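Local atomic coordinates of beta-L-arabinobiosidase (Bacteroides thetaiotaomicron, PDB entry 5MQR), a protein that hydrolyses glycosidic bonds in plant pectin, with beta-L-arabinobiosidase and arabinofuranosidase activity. Residues I121-Y126 / G186-E191; W279-T284 / V305-K310; G445-L450 / E601-N606; N495-S500 / A559-I564; N793-Q798 / K816-T821. All coordinates share one frame; numbering follows the deposited sequence.

Overall arrangement
Contacts 1 and 2 belong to the propeller part of the chain; contact 1 joins two neighbouring four-stranded sheets and is largely buried, whereas contact 2, partly buried, sets two loops against each other and relies on lysine, histidine and backbone oxygens. Contacts 3 and 4, also partly buried, lie in the beta-sandwich region, with contact 4 nested inside the chain loop that contact 3 closes. Contact 3 is a regular antiparallel strand pair, while contact 4 has no direct hydrogen bond between its segments and packs small apolar groups beside a sodium site. Contact 5, a buried loop crossing in the helical glycoside hydrolase domain, stands about 93 Å from contact 1, centre to centre.

Contact 1 of 5, residues I121-Y126 / G186-E191; sequences IVFPPY and GRVVRE
Two neighbouring four-stranded sheets of the N-terminal beta propeller meet here, where F123 of the outermost strand 120-123 leans on V188 of the inner strand 186-192. V188 CG2 sits over one face of the phenyl ring, 3.7 Å from the centroid of F123 and offset toward the rim, a CH-pi contact that is closest at F123 CD1. At the edge of the same ring, in its plane, lie V189 C and the backbone N of R190. The aliphatic part of R190 then runs past F123 in the reverse direction, with R190 CD 3.9 Å from F123 CE1 and 3.8 Å from V122 CG2. With CG set between its own N and carbonyl carbon (chi1 78°) and a bend at chi3, the arginine brings NH1 to the carbonyl of V122: R190 NH1 donates to V122 O at 2.8 Å, 158° at the hydrogen. The acceptor lies close to the guanidinium plane, while the donor is tilted 32° from the carbonyl plane. R190 NH2 is held separately by G199 O, so both terminal nitrogens are held. V122 and F123 both face T105 in a classic beta bulge, at the edge of one sheet of a propeller fold.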
# COMPACT_ATOMS: atom_id res chain seq x y z
N ILE A 121 -16.89 36.91 -15.19
CA ILE A 121 -18.33 36.69 -15.28
C ILE A 121 -18.64 35.97 -16.60
O ILE A 121 -18.33 36.49 -17.68
CB ILE A 121 -19.15 37.99 -15.17
CG1 ILE A 121 -18.94 38.66 -13.79
CG2 ILE A 121 -20.64 37.73 -15.38
CD1 ILE A 121 -19.26 40.14 -13.76
N VAL A 122 -19.23 34.78 -16.51
CA VAL A 122 -19.48 33.94 -17.69
C VAL A 122 -20.98 33.91 -18.03
O VAL A 122 -21.34 33.84 -19.20
CB VAL A 122 -18.82 32.54 -17.55
CG1 VAL A 122 -19.47 31.69 -16.46
CG2 VAL A 122 -18.80 31.81 -18.87
N PHE A 123 -21.85 33.98 -17.02
CA PHE A 123 -23.26 34.32 -17.23
C PHE A 123 -23.62 35.47 -16.28
O PHE A 123 -23.51 35.32 -15.07
CB PHE A 123 -24.15 33.10 -16.99
CG PHE A 123 -23.88 31.97 -17.95
CD1 PHE A 123 -24.12 32.12 -19.30
CD2 PHE A 123 -23.38 30.76 -17.50
CE1 PHE A 123 -23.88 31.09 -20.19
CE2 PHE A 123 -23.13 29.72 -18.39
CZ PHE A 123 -23.39 29.89 -19.74
N PRO A 124 -24.01 36.65 -16.82
CA PRO A 124 -24.22 37.83 -16.01
C PRO A 124 -25.64 37.92 -15.43
O PRO A 124 -26.51 37.12 -15.80
CB PRO A 124 -23.99 38.97 -17.03
CG PRO A 124 -24.49 38.44 -18.31
CD PRO A 124 -24.28 36.94 -18.26
N PRO A 125 -25.88 38.91 -14.54
CA PRO A 125 -27.24 39.18 -14.03
C PRO A 125 -28.26 39.33 -15.15
O PRO A 125 -27.96 39.94 -16.19
CB PRO A 125 -27.06 40.52 -13.30
CG PRO A 125 -25.63 40.54 -12.88
CD PRO A 125 -24.89 39.84 -13.98
N TYR A 126 -29.44 38.76 -14.94
CA TYR A 126 -30.50 38.70 -15.95
C TYR A 126 -31.77 39.32 -15.39
O TYR A 126 -32.14 39.06 -14.26
CB TYR A 126 -30.75 37.24 -16.33
CG TYR A 126 -31.70 37.02 -17.48
CD1 TYR A 126 -33.10 37.08 -17.30
CD2 TYR A 126 -31.22 36.71 -18.77
CE1 TYR A 126 -33.98 36.88 -18.36
CE2 TYR A 126 -32.09 36.50 -19.84
CZ TYR A 126 -33.47 36.59 -19.63
OH TYR A 126 -34.34 36.37 -20.65
N GLY A 186 -35.11 29.97 -17.64
CA GLY A 186 -34.53 28.99 -18.54
C GLY A 186 -33.04 28.78 -18.39
O GLY A 186 -32.38 29.43 -17.57
N ARG A 187 -32.52 27.89 -19.23
CA ARG A 187 -31.14 27.51 -19.17
C ARG A 187 -30.38 28.06 -20.35
O ARG A 187 -30.86 28.04 -21.48
CB ARG A 187 -31.04 26.00 -19.13
CG ARG A 187 -29.73 25.56 -18.51
CD ARG A 187 -29.69 24.07 -18.37
NE ARG A 187 -30.71 23.62 -17.43
CZ ARG A 187 -30.52 23.40 -16.12
NH1 ARG A 187 -29.33 23.59 -15.53
NH2 ARG A 187 -31.55 22.96 -15.40
N VAL A 188 -29.17 28.56 -20.08
CA VAL A 188 -28.33 29.19 -21.09
C VAL A 188 -27.03 28.43 -21.22
O VAL A 188 -26.62 27.71 -20.32
CB VAL A 188 -28.01 30.67 -20.78
CG1 VAL A 188 -29.28 31.50 -20.81
CG2 VAL A 188 -27.28 30.84 -19.44
N VAL A 189 -26.41 28.62 -22.37
CA VAL A 189 -25.14 28.00 -22.73
C VAL A 189 -24.29 29.03 -23.47
O VAL A 189 -24.82 29.95 -24.09
CB VAL A 189 -25.31 26.81 -23.71
CG1 VAL A 189 -25.89 25.60 -23.01
CG2 VAL A 189 -26.14 27.18 -24.93
N ARG A 190 -22.98 28.82 -23.42
CA ARG A 190 -22.06 29.48 -24.33
C ARG A 190 -20.79 28.65 -24.50
O ARG A 190 -20.42 27.90 -23.61
CB ARG A 190 -21.72 30.89 -23.85
CG ARG A 190 -20.72 30.99 -22.72
CD ARG A 190 -20.75 32.37 -22.07
NE ARG A 190 -20.59 33.43 -23.07
CZ ARG A 190 -20.53 34.73 -22.79
NH1 ARG A 190 -20.60 35.18 -21.54
NH2 ARG A 190 -20.38 35.58 -23.78
N GLU A 191 -20.15 28.80 -25.65
CA GLU A 191 -18.94 28.07 -25.93
C GLU A 191 -17.77 28.75 -25.26
O GLU A 191 -17.69 29.97 -25.24
CB GLU A 191 -18.69 27.99 -27.43
CG GLU A 191 -17.46 27.14 -27.75
CD GLU A 191 -17.41 26.65 -29.18
OE1 GLU A 191 -18.31 27.00 -29.98
OE2 GLU A 191 -16.46 25.90 -29.50
O HOH W 1 -21.05 37.64 -19.19

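Contact 2 of 5, residues W279-T284 / V305-K310; sequences WKHALT and VNSNAK
K280 and H281 lie in the tight connection between strands 275-278 and 283-287 of one propeller sheet, and both meet the loop 305-310 that leads into the next sheet. Among the hydrogen bonds, one runs from K280 NZ to N308 O, 2.9 Å long and nearly in line with the carbonyl bond. The lysine chain is extended beyond CG, which carries CD and CE past N308 O and across N308, up to NZ; the same nitrogen also bonds the OH of the phosphotyrosine at position 371. H281 N reaches S307 O at 2.8 Å, but the angle of 128° makes this a weak bond. Water also joins the two loops: one molecule donates to N306 O at 3.1 Å and has a weak contact with H281 ND1. Around the imidazole the contact is by face: S307 O stands 3.3 Å above the plane of the H281 ring, offset toward the rim, while N308 lies alongside, amide and ring planes 55° apart. Apolar touching is slight, with A282 CB 4.1 Å from N306 CB. The far ends of the loop side chains are held elsewhere: N306 ND2 by N326 O, S307 OG by E329 OE1, and K310 NZ by Q77 OE1.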
# COMPACT_ATOMS: atom_id res chain seq x y z
N TRP A 279 -27.38 11.07 -5.48
CA TRP A 279 -28.03 12.33 -5.28
C TRP A 279 -27.78 12.74 -3.83
O TRP A 279 -27.19 11.98 -3.05
CB TRP A 279 -29.52 12.14 -5.49
CG TRP A 279 -30.02 11.83 -6.88
CD1 TRP A 279 -30.36 12.74 -7.87
CD2 TRP A 279 -30.39 10.54 -7.39
NE1 TRP A 279 -30.86 12.08 -8.97
CE2 TRP A 279 -30.90 10.74 -8.70
CE3 TRP A 279 -30.31 9.24 -6.89
CZ2 TRP A 279 -31.33 9.67 -9.51
CZ3 TRP A 279 -30.74 8.17 -7.68
CH2 TRP A 279 -31.25 8.40 -8.98
N LYS A 280 -28.25 13.91 -3.45
CA LYS A 280 -28.26 14.33 -2.04
C LYS A 280 -28.88 13.28 -1.09
O LYS A 280 -29.83 12.55 -1.47
CB LYS A 280 -29.05 15.62 -1.87
CG LYS A 280 -28.30 16.86 -2.31
CD LYS A 280 -28.97 18.10 -1.74
CE LYS A 280 -28.25 19.36 -2.19
NZ LYS A 280 -28.73 20.50 -1.37
N HIS A 281 -28.34 13.22 0.13
CA HIS A 281 -28.67 12.18 1.14
C HIS A 281 -28.16 10.81 0.74
O HIS A 281 -28.56 9.79 1.30
CB HIS A 281 -30.18 12.13 1.45
CG HIS A 281 -30.74 13.45 1.88
ND1 HIS A 281 -30.57 13.96 3.15
CD2 HIS A 281 -31.47 14.37 1.20
CE1 HIS A 281 -31.16 15.14 3.24
NE2 HIS A 281 -31.71 15.41 2.07
N ALA A 282 -27.23 10.80 -0.21
CA ALA A 282 -26.75 9.60 -0.83
C ALA A 282 -27.88 8.65 -1.30
O ALA A 282 -27.71 7.44 -1.25
CB ALA A 282 -25.76 8.92 0.10
N LEU A 283 -29.00 9.19 -1.77
CA LEU A 283 -29.92 8.37 -2.57
C LEU A 283 -29.13 7.82 -3.76
O LEU A 283 -28.19 8.45 -4.28
CB LEU A 283 -31.16 9.13 -3.05
CG LEU A 283 -32.13 9.70 -2.00
CD1 LEU A 283 -33.27 10.45 -2.65
CD2 LEU A 283 -32.71 8.65 -1.07
N THR A 284 -29.48 6.61 -4.17
CA THR A 284 -28.66 5.92 -5.15
C THR A 284 -29.47 4.94 -5.98
O THR A 284 -30.45 4.37 -5.52
CB THR A 284 -27.45 5.27 -4.48
OG1 THR A 284 -26.52 4.83 -5.48
CG2 THR A 284 -27.89 4.11 -3.60
N VAL A 305 -23.11 7.84 5.85
CA VAL A 305 -23.54 8.97 6.65
C VAL A 305 -23.36 10.19 5.75
O VAL A 305 -22.25 10.51 5.34
CB VAL A 305 -22.72 9.06 7.96
CG1 VAL A 305 -23.25 10.16 8.87
CG2 VAL A 305 -22.76 7.70 8.66
N ASN A 306 -24.47 10.84 5.44
CA ASN A 306 -24.51 11.93 4.50
C ASN A 306 -25.86 12.57 4.67
O ASN A 306 -26.85 11.94 5.07
CB ASN A 306 -24.32 11.44 3.05
CG ASN A 306 -24.07 12.58 2.06
OD1 ASN A 306 -24.75 12.68 1.03
ND2 ASN A 306 -23.12 13.46 2.37
N SER A 307 -25.91 13.85 4.36
CA SER A 307 -27.11 14.62 4.55
C SER A 307 -27.33 15.47 3.30
O SER A 307 -27.45 14.92 2.21
CB SER A 307 -26.98 15.42 5.86
OG SER A 307 -28.08 16.29 6.05
N ASN A 308 -27.28 16.79 3.44
CA ASN A 308 -27.84 17.72 2.51
C ASN A 308 -26.83 18.45 1.64
O ASN A 308 -27.21 19.25 0.81
CB ASN A 308 -28.60 18.77 3.32
CG ASN A 308 -29.91 19.10 2.69
OD1 ASN A 308 -30.70 18.20 2.41
ND2 ASN A 308 -30.16 20.39 2.43
N ALA A 309 -25.54 18.20 1.84
CA ALA A 309 -24.51 19.03 1.25
C ALA A 309 -23.81 18.41 0.01
O ALA A 309 -22.67 18.78 -0.30
CB ALA A 309 -23.50 19.40 2.32
N LYS A 310 -24.52 17.51 -0.68
CA LYS A 310 -24.05 16.70 -1.84
C LYS A 310 -23.01 15.60 -1.53
O LYS A 310 -22.19 15.71 -0.61
CB LYS A 310 -23.45 17.55 -2.97
CG LYS A 310 -24.33 18.60 -3.59
CD LYS A 310 -23.59 19.28 -4.74
CE LYS A 310 -24.46 20.35 -5.41
NZ LYS A 310 -23.81 21.01 -6.57
O HOH W 2 -29.63 12.69 6.08
O HOH W 3 -28.02 9.09 4.07

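Contact 3 of 5, residues G445-L450 / E601-N606; sequences GEWLKL and EYRIAN
E446 and A605 touch first: A605 CB comes within 3.2 Å of E446 O, and a water that donates to this oxygen also accepts from N606 N. W447 follows, its indole crossed at about a right angle by R603. With CG beside the backbone N (chi1 -70°) and its chain extended to NE, R603 lays CD over the five-membered ring of W447, 3.9 Å from the centroid and 15° off the normal; E446 CG covers the opposite face. A605 CB packs at W447 CE3, 3.6 Å away. L448 N donates to I604 O at 2.8 Å and L448 O accepts from I604 N, a hydrogen-bonded pair in the curled antiparallel sheet of the CBM-like beta sandwich. On the face shared with L450 and Y602, L448 CB rests 3.9 Å from I604 CG1. K449, a non-hydrogen-bonded partner of R603, lies alongside it on the other face, K449 CD over one face of the guanidinium. The positive ends, K449 NZ and R603 NH2, are 3.9 Å apart, a closeness probably eased by E444, which forms salt bridges with both, and by the weak bridge from R603 to E601. L450 N bonds Y602 O at 2.8 Å, nearly straight at 175°, and Y602 N returns the bond to L450 O.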
# COMPACT_ATOMS: atom_id res chain seq x y z
N GLY A 445 13.56 27.34 -2.41
CA GLY A 445 14.78 26.54 -2.43
C GLY A 445 14.67 25.35 -1.48
O GLY A 445 13.78 24.51 -1.65
N GLU A 446 15.53 25.33 -0.47
CA GLU A 446 15.60 24.24 0.52
C GLU A 446 14.40 24.29 1.51
O GLU A 446 14.18 23.34 2.26
CB GLU A 446 16.96 24.29 1.28
CG GLU A 446 17.02 25.34 2.40
CD GLU A 446 18.43 25.76 2.86
OE1 GLU A 446 19.16 26.33 2.02
OE2 GLU A 446 18.78 25.60 4.08
N TRP A 447 13.66 25.40 1.51
CA TRP A 447 12.64 25.67 2.51
C TRP A 447 11.20 25.42 2.02
O TRP A 447 10.80 25.91 0.94
CB TRP A 447 12.73 27.12 2.97
CG TRP A 447 14.03 27.56 3.61
CD1 TRP A 447 14.95 28.41 3.08
CD2 TRP A 447 14.50 27.23 4.91
NE1 TRP A 447 15.98 28.60 3.95
CE2 TRP A 447 15.74 27.88 5.09
CE3 TRP A 447 14.02 26.40 5.93
CZ2 TRP A 447 16.50 27.76 6.25
CZ3 TRP A 447 14.77 26.28 7.10
CH2 TRP A 447 15.99 26.97 7.25
N LEU A 448 10.44 24.71 2.83
CA LEU A 448 8.99 24.73 2.75
C LEU A 448 8.53 25.93 3.58
O LEU A 448 8.82 25.99 4.78
CB LEU A 448 8.40 23.45 3.32
CG LEU A 448 6.87 23.31 3.29
CD1 LEU A 448 6.27 23.47 1.90
CD2 LEU A 448 6.51 21.96 3.87
N LYS A 449 7.84 26.88 2.95
CA LYS A 449 7.50 28.16 3.60
C LYS A 449 6.02 28.23 3.89
O LYS A 449 5.21 27.89 3.04
CB LYS A 449 7.89 29.35 2.74
CG LYS A 449 7.99 30.68 3.48
CD LYS A 449 8.05 31.94 2.60
CE LYS A 449 8.58 31.71 1.21
NZ LYS A 449 9.02 32.93 0.52
N LEU A 450 5.70 28.68 5.10
CA LEU A 450 4.37 28.96 5.53
C LEU A 450 4.28 30.47 5.74
O LEU A 450 5.05 31.01 6.53
CB LEU A 450 4.09 28.25 6.84
CG LEU A 450 4.01 26.72 6.74
CD1 LEU A 450 5.36 26.10 6.50
CD2 LEU A 450 3.42 26.15 8.02
N GLU A 601 5.94 34.65 8.84
CA GLU A 601 6.53 33.61 8.00
C GLU A 601 7.26 32.58 8.87
O GLU A 601 7.91 32.94 9.84
CB GLU A 601 7.58 34.20 7.03
CG GLU A 601 7.13 35.41 6.23
CD GLU A 601 8.04 35.68 5.04
OE1 GLU A 601 9.28 35.82 5.22
OE2 GLU A 601 7.52 35.74 3.92
N TYR A 602 7.19 31.32 8.45
CA TYR A 602 8.02 30.24 9.00
C TYR A 602 8.54 29.37 7.88
O TYR A 602 7.88 29.20 6.86
CB TYR A 602 7.21 29.39 9.98
CG TYR A 602 6.59 30.22 11.07
CD1 TYR A 602 7.31 30.58 12.20
CD2 TYR A 602 5.29 30.73 10.92
CE1 TYR A 602 6.75 31.39 13.19
CE2 TYR A 602 4.73 31.54 11.90
CZ TYR A 602 5.45 31.86 13.03
OH TYR A 602 4.89 32.64 14.00
N ARG A 603 9.73 28.83 8.07
CA ARG A 603 10.34 27.97 7.08
C ARG A 603 10.86 26.66 7.72
O ARG A 603 11.45 26.69 8.80
CB ARG A 603 11.50 28.70 6.46
CG ARG A 603 11.09 29.84 5.57
CD ARG A 603 12.33 30.59 5.16
NE ARG A 603 12.06 31.65 4.21
CZ ARG A 603 11.52 32.83 4.51
NH1 ARG A 603 11.14 33.12 5.75
NH2 ARG A 603 11.34 33.72 3.56
N ILE A 604 10.65 25.53 7.04
CA ILE A 604 11.25 24.27 7.48
C ILE A 604 12.01 23.62 6.33
O ILE A 604 11.73 23.86 5.16
CB ILE A 604 10.23 23.29 8.12
CG1 ILE A 604 9.10 22.95 7.16
CG2 ILE A 604 9.65 23.92 9.39
CD1 ILE A 604 8.15 21.88 7.67
N ALA A 605 13.01 22.83 6.70
CA ALA A 605 13.85 22.12 5.76
C ALA A 605 14.37 20.81 6.36
O ALA A 605 14.49 20.68 7.57
CB ALA A 605 15.03 23.00 5.36
N ASN A 606 14.71 19.88 5.48
CA ASN A 606 15.43 18.65 5.85
C ASN A 606 14.65 17.86 6.90
O ASN A 606 15.18 17.52 7.96
CB ASN A 606 16.85 18.98 6.34
CG ASN A 606 17.66 19.71 5.29
OD1 ASN A 606 17.77 19.26 4.16
ND2 ASN A 606 18.22 20.83 5.68
O HOH W 4 14.85 20.78 2.59

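Contact 4 of 5, residues N495-S500 / A559-I564. With NA (sodium ion), chain I.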
# COMPACT_ATOMS: atom_id res chain seq x y z
N ASN A 495 -6.48 9.43 15.46
CA ASN A 495 -7.73 10.07 15.86
C ASN A 495 -7.59 11.55 16.19
O ASN A 495 -8.43 12.11 16.92
CB ASN A 495 -8.34 9.28 17.02
CG ASN A 495 -8.74 7.86 16.61
OD1 ASN A 495 -9.28 7.62 15.52
ND2 ASN A 495 -8.42 6.93 17.45
N SER A 496 -6.55 12.17 15.64
CA SER A 496 -6.22 13.57 15.88
C SER A 496 -5.95 13.90 17.34
O SER A 496 -6.13 15.04 17.74
CB SER A 496 -7.31 14.49 15.31
OG SER A 496 -7.68 14.11 13.98
N ILE A 497 -5.54 12.93 18.15
CA ILE A 497 -5.04 13.24 19.49
C ILE A 497 -3.61 13.72 19.30
O ILE A 497 -2.79 13.03 18.67
CB ILE A 497 -5.06 12.04 20.46
CG1 ILE A 497 -6.43 11.36 20.52
CG2 ILE A 497 -4.57 12.47 21.83
CD1 ILE A 497 -7.57 12.35 20.64
N ALA A 498 -3.31 14.92 19.80
CA ALA A 498 -1.94 15.42 19.82
C ALA A 498 -1.37 15.00 21.15
O ALA A 498 -1.91 15.34 22.23
CB ALA A 498 -1.89 16.94 19.67
N CYS A 499 -0.27 14.24 21.10
CA CYS A 499 0.40 13.85 22.33
C CYS A 499 1.31 14.94 22.90
O CYS A 499 1.58 14.99 24.11
CB CYS A 499 1.17 12.54 22.10
SG CYS A 499 2.48 12.64 20.89
N SER A 500 1.80 15.81 22.03
CA SER A 500 2.60 16.94 22.47
C SER A 500 2.48 18.05 21.46
O SER A 500 2.02 17.84 20.35
CB SER A 500 4.07 16.53 22.62
OG SER A 500 4.75 17.45 23.46
N ALA A 559 -1.33 14.30 26.20
CA ALA A 559 -2.34 13.30 25.91
C ALA A 559 -1.66 12.01 25.50
O ALA A 559 -0.73 12.03 24.71
CB ALA A 559 -3.26 13.77 24.78
N PRO A 560 -2.14 10.87 26.02
CA PRO A 560 -1.55 9.60 25.63
C PRO A 560 -2.03 9.15 24.24
O PRO A 560 -3.15 9.45 23.84
CB PRO A 560 -2.02 8.66 26.74
CG PRO A 560 -3.32 9.22 27.17
CD PRO A 560 -3.13 10.70 27.10
N VAL A 561 -1.14 8.49 23.51
CA VAL A 561 -1.47 7.85 22.23
C VAL A 561 -0.77 6.48 22.13
O VAL A 561 0.21 6.23 22.82
CB VAL A 561 -1.06 8.72 21.02
CG1 VAL A 561 -1.79 10.05 21.01
CG2 VAL A 561 0.45 8.92 20.98
N ALA A 562 -1.27 5.62 21.26
CA ALA A 562 -0.66 4.32 21.03
C ALA A 562 0.54 4.48 20.10
O ALA A 562 1.60 3.90 20.32
CB ALA A 562 -1.66 3.33 20.43
N THR A 563 0.34 5.24 19.03
CA THR A 563 1.36 5.51 18.04
C THR A 563 1.16 6.90 17.50
O THR A 563 0.07 7.46 17.61
CB THR A 563 1.28 4.57 16.83
OG1 THR A 563 -0.02 4.65 16.25
CG2 THR A 563 1.57 3.14 17.23
N ILE A 564 2.23 7.42 16.91
CA ILE A 564 2.25 8.72 16.28
C ILE A 564 2.38 8.51 14.79
O ILE A 564 3.29 7.81 14.34
CB ILE A 564 3.45 9.53 16.78
CG1 ILE A 564 3.33 9.73 18.29
CG2 ILE A 564 3.56 10.86 16.02
CD1 ILE A 564 4.66 9.57 19.00
NA NA I . -9.36 8.10 13.03
O HOH W 5 -11.60 7.70 13.37
O HOH W 6 -8.84 7.95 11.01
O HOH W 7 -9.28 5.65 13.63
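A559 meets both I497 and C499. Its methyl is pressed against I497 CG2, with A559 CB 3.5 Å away, tighter than usual for two carbons, and also touches the carbonyl oxygen of A498. The backbone oxygen of A559 takes a CA-H...O contact from C499 CA at 3.2 Å. At P560 the approach is looser: its carbonyl oxygen lies 3.9 Å from I497 CG2. Both methyls of V561 touch the other segment. V561 CG1 slides past I497 CG2 at 3.8 Å, and V561 CG2 reaches C499 CB at 3.9 Å, so the valine bridges two residues. This loop comes between strands 550-556 and 564-570 of the CBM-like beta sandwich, and the strand it enters belongs to the same large mixed sheet as strand 498-504, which turns a corner at C499. Just before that strand, N495 OD1 binds the sodium ion at 2.5 Å; three waters, Q44 O and E494 O complete the site, and D493 OD1 accepts from the backbone N of both N495 and I497. At I564 the contact continues inward, where L536 touches both I564 and C499: chi1 of C499 (63°) tucks SG between the residue's N and C, and I564 CG1 lies 4.0 Å from C499 SG.

Contact 5 of 5, residues N793-Q798 / K816-T821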
# COMPACT_ATOMS: atom_id res chain seq x y z
N ASN A 793 36.87 -44.03 -10.47
CA ASN A 793 36.30 -43.30 -11.63
C ASN A 793 35.98 -41.80 -11.40
O ASN A 793 35.54 -41.11 -12.33
CB ASN A 793 35.05 -44.03 -12.16
CG ASN A 793 33.85 -43.95 -11.21
OD1 ASN A 793 33.79 -43.13 -10.29
ND2 ASN A 793 32.88 -44.84 -11.42
N GLY A 794 36.15 -41.30 -10.18
CA GLY A 794 35.94 -39.87 -9.87
C GLY A 794 34.61 -39.54 -9.20
O GLY A 794 34.49 -38.49 -8.58
N LEU A 795 33.62 -40.42 -9.33
CA LEU A 795 32.32 -40.20 -8.68
C LEU A 795 32.48 -40.35 -7.18
O LEU A 795 33.30 -41.13 -6.71
CB LEU A 795 31.25 -41.19 -9.17
CG LEU A 795 30.69 -41.02 -10.59
CD1 LEU A 795 30.06 -42.34 -11.03
CD2 LEU A 795 29.67 -39.89 -10.71
N TYR A 796 31.70 -39.57 -6.43
CA TYR A 796 31.60 -39.74 -4.99
C TYR A 796 30.71 -40.94 -4.67
O TYR A 796 29.80 -41.28 -5.43
CB TYR A 796 31.12 -38.44 -4.29
CG TYR A 796 32.20 -37.34 -4.19
CD1 TYR A 796 32.51 -36.54 -5.27
CD2 TYR A 796 32.93 -37.15 -3.02
CE1 TYR A 796 33.50 -35.56 -5.20
CE2 TYR A 796 33.92 -36.19 -2.93
CZ TYR A 796 34.20 -35.39 -4.02
OH TYR A 796 35.19 -34.42 -3.97
N TRP A 797 31.02 -41.62 -3.57
CA TRP A 797 30.15 -42.62 -3.00
C TRP A 797 29.71 -42.16 -1.65
O TRP A 797 30.39 -41.37 -1.00
CB TRP A 797 30.82 -43.99 -2.85
CG TRP A 797 32.01 -44.02 -1.95
CD1 TRP A 797 33.31 -43.88 -2.32
CD2 TRP A 797 32.02 -44.21 -0.52
NE1 TRP A 797 34.14 -43.97 -1.23
CE2 TRP A 797 33.37 -44.17 -0.11
CE3 TRP A 797 31.02 -44.40 0.44
CZ2 TRP A 797 33.75 -44.33 1.24
CZ3 TRP A 797 31.40 -44.54 1.79
CH2 TRP A 797 32.75 -44.50 2.17
N GLN A 798 28.55 -42.65 -1.22
CA GLN A 798 28.16 -42.54 0.16
C GLN A 798 27.22 -43.66 0.51
O GLN A 798 26.37 -44.02 -0.29
CB GLN A 798 27.46 -41.21 0.41
CG GLN A 798 27.16 -40.93 1.87
CD GLN A 798 28.39 -40.72 2.72
OE1 GLN A 798 29.17 -41.63 2.95
NE2 GLN A 798 28.54 -39.51 3.24
N LYS A 816 29.24 -48.54 -1.17
CA LYS A 816 29.96 -47.45 -1.79
C LYS A 816 29.34 -47.23 -3.13
O LYS A 816 29.98 -47.41 -4.15
CB LYS A 816 31.45 -47.80 -1.93
CG LYS A 816 32.13 -48.00 -0.59
CD LYS A 816 33.64 -48.10 -0.71
CE LYS A 816 34.25 -48.01 0.67
NZ LYS A 816 35.68 -48.37 0.65
N TYR A 817 28.07 -46.87 -3.12
CA TYR A 817 27.38 -46.57 -4.34
C TYR A 817 27.49 -45.07 -4.66
O TYR A 817 27.51 -44.22 -3.75
CB TYR A 817 25.91 -46.98 -4.26
CG TYR A 817 25.61 -48.46 -4.06
CD1 TYR A 817 26.55 -49.46 -4.34
CD2 TYR A 817 24.34 -48.86 -3.63
CE1 TYR A 817 26.24 -50.81 -4.18
CE2 TYR A 817 24.02 -50.20 -3.47
CZ TYR A 817 24.98 -51.16 -3.75
OH TYR A 817 24.68 -52.47 -3.56
N ALA A 818 27.54 -44.77 -5.95
CA ALA A 818 27.57 -43.40 -6.42
C ALA A 818 26.15 -42.86 -6.48
O ALA A 818 25.45 -42.99 -7.47
CB ALA A 818 28.26 -43.31 -7.77
N ARG A 819 25.74 -42.22 -5.38
CA ARG A 819 24.40 -41.67 -5.23
C ARG A 819 24.34 -40.21 -5.71
O ARG A 819 25.31 -39.47 -5.50
CB ARG A 819 23.99 -41.79 -3.77
CG ARG A 819 23.73 -43.22 -3.33
CD ARG A 819 23.66 -43.36 -1.81
NE ARG A 819 22.58 -42.55 -1.24
CZ ARG A 819 21.28 -42.87 -1.18
NH1 ARG A 819 20.82 -44.02 -1.67
NH2 ARG A 819 20.43 -42.02 -0.61
N PRO A 820 23.22 -39.79 -6.36
CA PRO A 820 23.18 -38.38 -6.82
C PRO A 820 23.06 -37.36 -5.71
O PRO A 820 23.17 -36.17 -6.00
CB PRO A 820 21.94 -38.33 -7.73
CG PRO A 820 21.11 -39.47 -7.28
CD PRO A 820 22.10 -40.54 -6.93
N THR A 821 22.83 -37.80 -4.47
CA THR A 821 22.99 -36.96 -3.29
C THR A 821 24.39 -36.35 -3.21
O THR A 821 24.57 -35.15 -3.51
CB THR A 821 22.77 -37.75 -1.99
OG1 THR A 821 23.52 -38.98 -2.06
CG2 THR A 821 21.29 -38.04 -1.77
O HOH W 8 25.63 -46.55 -0.98
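The loop that follows helix 768-788 and the approach to helix 820-839 cross here, in the helical MGH1-like domain of a six-hairpin glycosidase, consistent with an (alpha/alpha)6 barrel, and W797 against K816 carries much of the contact. The lysine, extended beyond CG, lies alongside the indole and points the same way, its methylenes spread over one face. K816 CG sits above the six-membered ring of W797, 3.9 Å from the centroid and 16° off the normal, while K816 CE reaches W797 CZ2 at 3.8 Å. A chi1 of 61° at W797 swings the indole over its own backbone and lays the ring beneath K816. The backbones join next to it: Q798 N donates to Y817 O at 3.2 Å, and W797 CA and A818 CA give CA-H...O contacts to Y817 O and Y796 O. A water lies 2.7 Å from Q798 O and accepts from Y817 N. On the inner side L795 CD1 rests on A818 CB, 3.8 Å apart, with L859 and L864 of helix 843-864 covering this pair. R819, at the N-cap position, has its CD 3.2 Å from Q798 O; the bend at chi3 (60°) then turns NE toward its salt bridge with D803, which also accepts from T821 OG1. Before W797 the loop turns through an Asx turn, N793 OD1 accepting from L795 N at 2.9 Å.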